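Local coordinates for NAD-dependent aldehyde dehydrogenase (Burkholderia multivorans, PDB 5UJU), which probably oxidises aldehydes to the corresponding carboxylic acids with NAD+ as electron acceptor, at residues A[99-104]-A[234-239]; A[253-258]-A[267-272]. All blocks are in the same frame, centred on the assembly; numbering follows the deposited sequence.

How the interactions relate
Both interactions pack a helix on the sheet that contains strands 234-238 and 268-270, parallel neighbours in it, and their centres lie about 9 Å apart. Interaction 1 sets the start of helix 97-132 on strand 234-238; interaction 2 sets helix 245-260, which follows that strand in the chain, on strand 268-270. Along the sequence interaction 1 closes before interaction 2 opens. The strands are joined directly by probable hydrogen bonds, V235 N to V267 O and V237 O to L271 N, both 2.8 Å. The two helices lie on opposite faces of the strand pair, in a sheet that, in aldehyde dehydrogenases, belongs to the NAD-binding domain.

Interaction 1. Residues A[99-104]-A[234-239]; sequences ALIAAA and TVIVKP
The side chain of I236 reaches from strand 234-238 to the first turns of helix 97-132 and ends between L100 and I101. Its CD1 does the touching: it lies 3.8 Å from I101 CG1 and 4.2 Å from L100 CB, and is also 4.0 Å from the backbone N of I101, so the methyl rests against the helix backbone as much as against side chains. CG1 of I236 stands anti to its carbonyl carbon (chi1 -62°) and the chain then runs on extended (chi2 168°), which carries CD1 out to the helix. I101 meets it obliquely and through CG1 alone, for its CB points away from the strand and the side chain also packs on R287 and E289. L100 does point at the strand, but its branch continues to T269 on the adjacent strand. Helix and strand run nearly antiparallel, at 156° with axes 8.9 Å apart, the helix lying over one face of the parallel strands 234-238 and 268-270 in the mixed sheet of the Rossmann-like NAD-binding domain of the family. V235 and V237 point away from this helix and pack on helix 217-230. Further along, the backbones draw closer: A104 and T234 have their CA atoms 5.9 Å apart, and the small A104 CB sits 3.7 Å from T234 OG1. The methyl of T234, CG2, meets the carbonyl instead, 3.7 Å from A104 O. The T234 hydroxyl lies between its own backbone N and carbonyl carbon and is hydrogen-bonded to T207 OG1 and Q108 NE2, which supply polar partners in this buried spot.

Interaction 2. Residues A[253-258]-A[267-272]; sequences IARDVL and VVTLLA
Helix 253-258 and strand 268-270 run close to antiparallel, at 151° with axes 8.5 Å apart, and approach most nearly in the backbone at R255 and V268, whose CA atoms are 6.4 Å apart. R255 provides the polar part of the contact. Its chain folds at chi3 (63°), turning the guanidinium edge-on toward the strand, and R255 NH1 donates to V268 O at 2.8 Å. That oxygen lies at the edge of the guanidinium, near its plane, while on the carbonyl side the donor is tilted from the C=O plane. The aliphatic stem follows the same oxygen, with R255 CG 3.4 Å from V268 O. N266 OD1 takes a second bond from NH1, and D69 forms a salt bridge with NH2, so the buried charge is held from more than one direction and probably balanced by the aspartate. The methyl CG2 of T269 touches NH1 obliquely. One turn further along the helix, L258 points at the strand and crosses V267 and V268 at about a right angle. L258 CD1 is shared between them, 3.9 Å from V267 CB and equally 3.9 Å from V268 CG2, whereas L258 CD2 lies beside V267, 4.0 Å from V267 CG1. W111 of helix 97-132 also packs on L258. A254 adds a looser contact, its CB 4.4 Å from V268 CG2. Helix 245-260 here connects two parallel strands, 234-238 and 268-270, and packs against the second: this is the beta-alpha-beta crossover from which Rossmann-like nucleotide-binding folds are built.

Interaction 1. Residues A[99-104]-A[234-239]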
ATOM      1  N   ALA A  99     -23.282  14.872  -8.787  1.00 29.45           N
ATOM      2  CA  ALA A  99     -23.886  15.439  -7.583  1.00 28.86           C
ATOM      3  C   ALA A  99     -23.313  14.810  -6.317  1.00 28.47           C
ATOM      4  O   ALA A  99     -23.082  15.505  -5.323  1.00 26.37           O
ATOM      5  CB  ALA A  99     -25.403  15.267  -7.627  1.00 26.12           C
ATOM      6  N   LEU A 100     -23.073  13.496  -6.327  1.00 24.25           N
ATOM      7  CA  LEU A 100     -22.595  12.858  -5.105  1.00 28.84           C
ATOM      8  C   LEU A 100     -21.130  13.180  -4.859  1.00 26.85           C
ATOM      9  O   LEU A 100     -20.706  13.321  -3.711  1.00 26.55           O
ATOM     10  CB  LEU A 100     -22.817  11.346  -5.160  1.00 25.13           C
ATOM     11  CG  LEU A 100     -24.264  10.860  -5.222  1.00 24.37           C
ATOM     12  CD1 LEU A 100     -24.280   9.323  -5.129  1.00 22.40           C
ATOM     13  CD2 LEU A 100     -25.117  11.460  -4.107  1.00 23.12           C
ATOM     14  N   ILE A 101     -20.334  13.295  -5.922  1.00 28.69           N
ATOM     15  CA  ILE A 101     -18.956  13.740  -5.743  1.00 24.84           C
ATOM     16  C   ILE A 101     -18.919  15.148  -5.142  1.00 21.54           C
ATOM     17  O   ILE A 101     -18.114  15.432  -4.241  1.00 21.81           O
ATOM     18  CB  ILE A 101     -18.194  13.676  -7.075  1.00 23.80           C
ATOM     19  CG1 ILE A 101     -17.847  12.221  -7.422  1.00 26.85           C
ATOM     20  CG2 ILE A 101     -16.944  14.559  -7.025  1.00 26.99           C
ATOM     21  CD1 ILE A 101     -17.240  12.067  -8.790  1.00 24.20           C
ATOM     22  N   ALA A 102     -19.783  16.049  -5.620  1.00 23.85           N
ATOM     23  CA  ALA A 102     -19.808  17.403  -5.034  1.00 28.44           C
ATOM     24  C   ALA A 102     -20.248  17.361  -3.574  1.00 28.95           C
ATOM     25  O   ALA A 102     -19.677  18.056  -2.722  1.00 29.00           O
ATOM     26  CB  ALA A 102     -20.718  18.338  -5.836  1.00 23.73           C
ATOM     27  N   ALA A 103     -21.259  16.547  -3.261  1.00 24.16           N
ATOM     28  CA  ALA A 103     -21.739  16.488  -1.880  1.00 26.89           C
ATOM     29  C   ALA A 103     -20.680  15.905  -0.943  1.00 26.80           C
ATOM     30  O   ALA A 103     -20.508  16.383   0.187  1.00 28.15           O
ATOM     31  CB  ALA A 103     -23.045  15.699  -1.809  1.00 28.89           C
ATOM     32  N   ALA A 104     -19.952  14.882  -1.395  1.00 26.16           N
ATOM     33  CA  ALA A 104     -18.856  14.357  -0.588  1.00 24.17           C
ATOM     34  C   ALA A 104     -17.790  15.423  -0.383  1.00 27.42           C
ATOM     35  O   ALA A 104     -17.279  15.604   0.731  1.00 27.71           O
ATOM     36  CB  ALA A 104     -18.261  13.109  -1.258  1.00 23.17           C
ATOM     37  N   THR A 234     -14.341  10.400   2.795  1.00 18.11           N
ATOM     38  CA  THR A 234     -15.755  10.307   2.461  1.00 21.89           C
ATOM     39  C   THR A 234     -15.943   9.129   1.500  1.00 27.07           C
ATOM     40  O   THR A 234     -14.995   8.685   0.854  1.00 25.50           O
ATOM     41  CB  THR A 234     -16.259  11.607   1.827  1.00 25.89           C
ATOM     42  OG1 THR A 234     -15.406  11.964   0.733  1.00 25.29           O
ATOM     43  CG2 THR A 234     -16.284  12.769   2.859  1.00 26.27           C
ATOM     44  N   VAL A 235     -17.173   8.609   1.423  1.00 24.55           N
ATOM     45  CA  VAL A 235     -17.433   7.357   0.707  1.00 28.44           C
ATOM     46  C   VAL A 235     -18.690   7.482  -0.146  1.00 31.68           C
ATOM     47  O   VAL A 235     -19.741   7.902   0.346  1.00 24.63           O
ATOM     48  CB  VAL A 235     -17.586   6.172   1.681  1.00 25.55           C
ATOM     49  CG1 VAL A 235     -17.653   4.868   0.920  1.00 19.54           C
ATOM     50  CG2 VAL A 235     -16.441   6.147   2.682  1.00 19.34           C
ATOM     51  N   ILE A 236     -18.600   7.059  -1.404  1.00 21.04           N
ATOM     52  CA  ILE A 236     -19.764   6.826  -2.256  1.00 18.60           C
ATOM     53  C   ILE A 236     -19.925   5.316  -2.368  1.00 25.91           C
ATOM     54  O   ILE A 236     -18.990   4.616  -2.791  1.00 21.38           O
ATOM     55  CB  ILE A 236     -19.609   7.469  -3.646  1.00 21.40           C
ATOM     56  CG1 ILE A 236     -19.479   9.006  -3.541  1.00 23.91           C
ATOM     57  CG2 ILE A 236     -20.770   7.084  -4.549  1.00 20.99           C
ATOM     58  CD1 ILE A 236     -19.031   9.676  -4.834  1.00 23.01           C
ATOM     59  N   VAL A 237     -21.074   4.806  -1.933  1.00 21.36           N
ATOM     60  CA  VAL A 237     -21.353   3.372  -1.960  1.00 25.77           C
ATOM     61  C   VAL A 237     -22.205   3.083  -3.185  1.00 28.30           C
ATOM     62  O   VAL A 237     -23.331   3.586  -3.298  1.00 27.56           O
ATOM     63  CB  VAL A 237     -22.055   2.908  -0.676  1.00 24.04           C
ATOM     64  CG1 VAL A 237     -22.342   1.415  -0.735  1.00 27.04           C
ATOM     65  CG2 VAL A 237     -21.212   3.249   0.553  1.00 21.17           C
ATOM     66  N   LYS A 238     -21.660   2.286  -4.107  1.00 23.49           N
ATOM     67  CA  LYS A 238     -22.329   1.890  -5.343  1.00 25.98           C
ATOM     68  C   LYS A 238     -22.591   0.392  -5.293  1.00 28.20           C
ATOM     69  O   LYS A 238     -21.727  -0.401  -5.696  1.00 23.21           O
ATOM     70  CB  LYS A 238     -21.466   2.244  -6.560  1.00 25.58           C
ATOM     71  CG  LYS A 238     -22.244   2.442  -7.866  1.00 22.99           C
ATOM     72  CD  LYS A 238     -22.918   1.183  -8.398  1.00 21.60           C
ATOM     73  CE  LYS A 238     -21.886   0.133  -8.840  1.00 24.07           C
ATOM     74  NZ  LYS A 238     -22.603  -1.080  -9.356  1.00 28.07           N
ATOM     75  N   PRO A 239     -23.746  -0.057  -4.812  1.00 27.16           N
ATOM     76  CA  PRO A 239     -23.968  -1.504  -4.708  1.00 24.43           C
ATOM     77  C   PRO A 239     -24.159  -2.144  -6.074  1.00 25.51           C
ATOM     78  O   PRO A 239     -24.453  -1.495  -7.080  1.00 24.97           O
ATOM     79  CB  PRO A 239     -25.245  -1.633  -3.859  1.00 18.54           C
ATOM     80  CG  PRO A 239     -25.503  -0.232  -3.288  1.00 26.58           C
ATOM     81  CD  PRO A 239     -24.854   0.729  -4.237  1.00 27.55           C
TER

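Interaction 2. Residues A[253-258]-A[267-272]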
ATOM      1  N   ILE A 253     -28.045   4.164   8.135  1.00 30.13           N
ATOM      2  CA  ILE A 253     -27.609   4.143   9.526  1.00 25.41           C
ATOM      3  C   ILE A 253     -26.318   4.938   9.698  1.00 27.49           C
ATOM      4  O   ILE A 253     -26.163   5.686  10.673  1.00 30.51           O
ATOM      5  CB  ILE A 253     -27.473   2.688  10.012  1.00 26.32           C
ATOM      6  CG1 ILE A 253     -28.860   2.029  10.070  1.00 28.88           C
ATOM      7  CG2 ILE A 253     -26.826   2.644  11.376  1.00 26.57           C
ATOM      8  CD1 ILE A 253     -28.840   0.514  10.426  1.00 28.10           C
ATOM      9  N   ALA A 254     -25.386   4.821   8.741  1.00 25.30           N
ATOM     10  CA  ALA A 254     -24.166   5.622   8.788  1.00 22.83           C
ATOM     11  C   ALA A 254     -24.481   7.115   8.817  1.00 23.85           C
ATOM     12  O   ALA A 254     -23.888   7.866   9.599  1.00 24.52           O
ATOM     13  CB  ALA A 254     -23.274   5.321   7.583  1.00 18.90           C
ATOM     14  N   ARG A 255     -25.409   7.554   7.964  1.00 21.46           N
ATOM     15  CA  ARG A 255     -25.767   8.967   7.877  1.00 24.72           C
ATOM     16  C   ARG A 255     -26.422   9.456   9.160  1.00 27.20           C
ATOM     17  O   ARG A 255     -26.208  10.600   9.578  1.00 26.83           O
ATOM     18  CB  ARG A 255     -26.697   9.177   6.685  1.00 26.88           C
ATOM     19  CG  ARG A 255     -26.012   8.952   5.338  1.00 24.90           C
ATOM     20  CD  ARG A 255     -27.001   9.040   4.196  1.00 25.57           C
ATOM     21  NE  ARG A 255     -27.611  10.368   4.087  1.00 29.83           N
ATOM     22  CZ  ARG A 255     -27.084  11.365   3.383  1.00 29.99           C
ATOM     23  NH1 ARG A 255     -25.932  11.196   2.748  1.00 21.96           N
ATOM     24  NH2 ARG A 255     -27.695  12.534   3.324  1.00 25.59           N
ATOM     25  N   ASP A 256     -27.232   8.606   9.789  1.00 31.51           N
ATOM     26  CA  ASP A 256     -27.805   8.924  11.094  1.00 32.59           C
ATOM     27  C   ASP A 256     -26.719   9.267  12.099  1.00 29.65           C
ATOM     28  O   ASP A 256     -26.791  10.289  12.794  1.00 33.75           O
ATOM     29  CB  ASP A 256     -28.608   7.730  11.609  1.00 33.55           C
ATOM     30  CG  ASP A 256     -29.949   7.600  10.941  1.00 37.37           C
ATOM     31  OD1 ASP A 256     -30.369   8.542  10.234  1.00 45.36           O
ATOM     32  OD2 ASP A 256     -30.586   6.545  11.135  1.00 47.87           O
ATOM     33  N   VAL A 257     -25.714   8.400  12.208  1.00 27.08           N
ATOM     34  CA  VAL A 257     -24.653   8.591  13.188  1.00 25.14           C
ATOM     35  C   VAL A 257     -23.866   9.855  12.872  1.00 29.88           C
ATOM     36  O   VAL A 257     -23.573  10.663  13.762  1.00 26.01           O
ATOM     37  CB  VAL A 257     -23.734   7.357  13.227  1.00 30.35           C
ATOM     38  CG1 VAL A 257     -22.547   7.622  14.125  1.00 25.75           C
ATOM     39  CG2 VAL A 257     -24.526   6.121  13.692  1.00 26.04           C
ATOM     40  N   LEU A 258     -23.518  10.041  11.596  1.00 25.78           N
ATOM     41  CA  LEU A 258     -22.758  11.222  11.199  1.00 31.50           C
ATOM     42  C   LEU A 258     -23.532  12.499  11.500  1.00 28.49           C
ATOM     43  O   LEU A 258     -22.972  13.461  12.039  1.00 37.37           O
ATOM     44  CB  LEU A 258     -22.408  11.138   9.707  1.00 24.95           C
ATOM     45  CG  LEU A 258     -21.322  10.112   9.370  1.00 24.76           C
ATOM     46  CD1 LEU A 258     -21.504   9.566   7.942  1.00 26.14           C
ATOM     47  CD2 LEU A 258     -19.953  10.743   9.534  1.00 26.73           C
ATOM     48  N   VAL A 267     -20.991  12.695   4.117  1.00 22.98           N
ATOM     49  CA  VAL A 267     -19.774  11.892   4.219  1.00 27.04           C
ATOM     50  C   VAL A 267     -19.998  10.511   3.600  1.00 25.51           C
ATOM     51  O   VAL A 267     -19.090   9.958   2.971  1.00 26.01           O
ATOM     52  CB  VAL A 267     -19.307  11.811   5.693  1.00 25.35           C
ATOM     53  CG1 VAL A 267     -18.235  10.722   5.877  1.00 19.63           C
ATOM     54  CG2 VAL A 267     -18.738  13.169   6.125  1.00 23.99           C
ATOM     55  N   VAL A 268     -21.220   9.968   3.692  1.00 26.76           N
ATOM     56  CA  VAL A 268     -21.560   8.687   3.059  1.00 23.03           C
ATOM     57  C   VAL A 268     -22.820   8.862   2.217  1.00 27.83           C
ATOM     58  O   VAL A 268     -23.862   9.285   2.735  1.00 24.53           O
ATOM     59  CB  VAL A 268     -21.765   7.569   4.093  1.00 23.68           C
ATOM     60  CG1 VAL A 268     -22.180   6.274   3.395  1.00 27.60           C
ATOM     61  CG2 VAL A 268     -20.496   7.366   4.900  1.00 22.72           C
ATOM     62  N   THR A 269     -22.735   8.517   0.925  1.00 20.67           N
ATOM     63  CA  THR A 269     -23.879   8.588   0.021  1.00 22.90           C
ATOM     64  C   THR A 269     -24.068   7.256  -0.697  1.00 30.13           C
ATOM     65  O   THR A 269     -23.174   6.403  -0.727  1.00 22.94           O
ATOM     66  CB  THR A 269     -23.732   9.709  -1.020  1.00 24.25           C
ATOM     67  OG1 THR A 269     -22.485   9.577  -1.708  1.00 21.72           O
ATOM     68  CG2 THR A 269     -23.800  11.088  -0.342  1.00 22.06           C
ATOM     69  N   LEU A 270     -25.248   7.088  -1.287  1.00 26.21           N
ATOM     70  CA  LEU A 270     -25.637   5.844  -1.942  1.00 27.29           C
ATOM     71  C   LEU A 270     -25.925   6.127  -3.407  1.00 28.90           C
ATOM     72  O   LEU A 270     -26.822   6.913  -3.722  1.00 22.06           O
ATOM     73  CB  LEU A 270     -26.877   5.241  -1.278  1.00 28.82           C
ATOM     74  CG  LEU A 270     -27.329   3.941  -1.940  1.00 27.26           C
ATOM     75  CD1 LEU A 270     -26.509   2.766  -1.379  1.00 24.02           C
ATOM     76  CD2 LEU A 270     -28.843   3.711  -1.788  1.00 27.95           C
ATOM     77  N   LEU A 271     -25.190   5.478  -4.298  1.00 27.11           N
ATOM     78  CA  LEU A 271     -25.408   5.624  -5.732  1.00 22.50           C
ATOM     79  C   LEU A 271     -26.077   4.331  -6.217  1.00 26.69           C
ATOM     80  O   LEU A 271     -25.405   3.382  -6.633  1.00 24.00           O
ATOM     81  CB  LEU A 271     -24.085   5.908  -6.463  1.00 25.25           C
ATOM     82  CG  LEU A 271     -24.164   6.056  -7.998  1.00 32.32           C
ATOM     83  CD1 LEU A 271     -25.033   7.225  -8.350  1.00 31.74           C
ATOM     84  CD2 LEU A 271     -22.791   6.212  -8.643  1.00 28.52           C
ATOM     85  N   ALA A 272     -27.403   4.292  -6.142  1.00 23.82           N
ATOM     86  CA  ALA A 272     -28.155   3.157  -6.654  1.00 26.42           C
ATOM     87  C   ALA A 272     -28.248   3.263  -8.165  1.00 30.24           C
ATOM     88  O   ALA A 272     -28.328   4.366  -8.714  1.00 27.05           O
ATOM     89  CB  ALA A 272     -29.552   3.111  -6.045  1.00 28.17           C
TER